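Local atomic coordinates of 3'-5'-exonuclease (Saccharomyces cerevisiae, PDB entry 3E2V), a protein that cuts double-stranded DNA endonucleolytically and trims it from the 3' end as a probably magnesium-dependent TatD-type nuclease. Residues 260-263 with 264-268. Sequence-based numbering, arbitrary orientation.
Sequences IDLQ and KLLNL
Leu262 and Leu266, one helical turn apart, meet obliquely: CD1 of Leu266 comes to 3.7 Å from CG of Leu262 and also touches its CD1 methyl. With CG of Leu262 anti to the backbone N (chi1 174°), its CG and CD1 end up against CG and CD1 of Leu266. On the flank of this pair, NE2 of Gln263 lies 3.9 Å from CD1 of Leu266, brought there by a bend in the glutamine chain at chi2 (-55°). Lys264 runs back extended beside Ile260, its CE 3.8 Å from the CG2 methyl; its ammonium group forms a salt bridge with Asp208, while Asp261 OD2, nearer the start of the helix, accepts a hydrogen bond from Ser258 N. Beneath the side chains the turn is held by backbone i to i+4 hydrogen bonds, Leu266 N to Leu262 O at 2.9 Å being close to linear. All this belongs to helix 259-268, the helix of the beta-alpha-beta crossover from strand 250-252 to the parallel strand 272-276 in the TIM-type barrel of the TatD family. Leu262 also packs on Phe255 and Ile293, so an alanine here would probably open a gap among them and take from Leu266 the CG and CD1 contacts that pack on it. Leu265 also touches Phe255, and reaches Phe210 of helix 207-219.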
loop_
_atom_site.group_PDB
_atom_site.type_symbol
_atom_site.label_atom_id
_atom_site.label_comp_id
_atom_site.label_asym_id
_atom_site.label_seq_id
_atom_site.Cartn_x
_atom_site.Cartn_y
_atom_site.Cartn_z
ATOM N N ILE A 260 -14.615 -14.232 -7.448
ATOM C CA ILE A 260 -15.561 -14.302 -6.333
ATOM C C ILE A 260 -15.133 -13.349 -5.207
ATOM O O ILE A 260 -15.959 -12.620 -4.654
ATOM C CB ILE A 260 -15.700 -15.758 -5.801
ATOM C CG1 ILE A 260 -16.329 -16.659 -6.879
ATOM C CG2 ILE A 260 -16.559 -15.799 -4.536
ATOM C CD1 ILE A 260 -16.188 -18.168 -6.612
ATOM N N ASP A 261 -13.839 -13.337 -4.906
ATOM C CA ASP A 261 -13.317 -12.420 -3.886
ATOM C C ASP A 261 -13.569 -10.976 -4.287
ATOM O O ASP A 261 -13.975 -10.151 -3.448
ATOM C CB ASP A 261 -11.800 -12.557 -3.725
ATOM C CG ASP A 261 -11.367 -13.886 -3.183
ATOM O OD1 ASP A 261 -12.164 -14.555 -2.481
ATOM O OD2 ASP A 261 -10.187 -14.238 -3.461
ATOM N N LEU A 262 -13.318 -10.658 -5.559
ATOM C CA LEU A 262 -13.530 -9.290 -6.037
ATOM C C LEU A 262 -14.971 -8.844 -5.810
ATOM O O LEU A 262 -15.214 -7.740 -5.352
ATOM C CB LEU A 262 -13.159 -9.138 -7.514
ATOM C CG LEU A 262 -13.497 -7.769 -8.111
ATOM C CD1 LEU A 262 -12.676 -6.650 -7.437
ATOM C CD2 LEU A 262 -13.301 -7.757 -9.635
ATOM N N GLN A 263 -15.937 -9.696 -6.161
ATOM C CA GLN A 263 -17.332 -9.334 -5.988
ATOM C C GLN A 263 -17.672 -9.129 -4.497
ATOM O O GLN A 263 -18.415 -8.208 -4.154
ATOM C CB GLN A 263 -18.237 -10.360 -6.663
ATOM C CG GLN A 263 -18.096 -10.369 -8.187
ATOM C CD GLN A 263 -18.336 -8.990 -8.801
ATOM O OE1 GLN A 263 -19.322 -8.321 -8.482
ATOM N NE2 GLN A 263 -17.436 -8.563 -9.678
ATOM N N LYS A 264 -17.110 -9.951 -3.618
ATOM C CA LYS A 264 -17.331 -9.744 -2.187
ATOM C C LYS A 264 -16.812 -8.373 -1.751
ATOM O O LYS A 264 -17.465 -7.679 -0.956
ATOM C CB LYS A 264 -16.661 -10.846 -1.364
ATOM C CG LYS A 264 -17.341 -12.227 -1.499
ATOM C CD LYS A 264 -16.494 -13.326 -0.885
ATOM C CE LYS A 264 -17.242 -14.649 -0.949
ATOM N NZ LYS A 264 -16.425 -15.802 -0.477
ATOM N N LEU A 265 -15.643 -7.979 -2.260
ATOM C CA LEU A 265 -15.079 -6.687 -1.884
ATOM C C LEU A 265 -15.907 -5.530 -2.448
ATOM O O LEU A 265 -16.213 -4.570 -1.730
ATOM C CB LEU A 265 -13.616 -6.588 -2.342
ATOM C CG LEU A 265 -12.633 -7.560 -1.663
ATOM C CD1 LEU A 265 -11.291 -7.453 -2.351
ATOM C CD2 LEU A 265 -12.483 -7.236 -0.189
ATOM N N LEU A 266 -16.290 -5.618 -3.722
ATOM C CA LEU A 266 -17.044 -4.527 -4.351
ATOM C C LEU A 266 -18.398 -4.324 -3.705
ATOM O O LEU A 266 -18.881 -3.188 -3.623
ATOM C CB LEU A 266 -17.205 -4.747 -5.861
ATOM C CG LEU A 266 -15.912 -4.732 -6.674
ATOM C CD1 LEU A 266 -16.193 -5.186 -8.104
ATOM C CD2 LEU A 266 -15.238 -3.354 -6.687
ATOM N N ASN A 267 -18.994 -5.415 -3.236
ATOM C CA ASN A 267 -20.324 -5.376 -2.633
ATOM C C ASN A 267 -20.301 -4.940 -1.168
ATOM O O ASN A 267 -21.334 -4.551 -0.612
ATOM C CB ASN A 267 -21.016 -6.732 -2.825
ATOM C CG ASN A 267 -21.462 -6.960 -4.265
ATOM O OD1 ASN A 267 -21.885 -6.030 -4.958
ATOM N ND2 ASN A 267 -21.354 -8.198 -4.727
ATOM N N LEU A 268 -19.131 -5.005 -0.541
ATOM C CA LEU A 268 -18.982 -4.578 0.848
ATOM C C LEU A 268 -19.368 -3.099 1.023
ATOM O O LEU A 268 -20.048 -2.746 1.993
ATOM C CB LEU A 268 -17.541 -4.845 1.319
ATOM C CG LEU A 268 -17.041 -4.293 2.651
ATOM C CD1 LEU A 268 -17.802 -4.941 3.813
ATOM C CD2 LEU A 268 -15.560 -4.593 2.770
#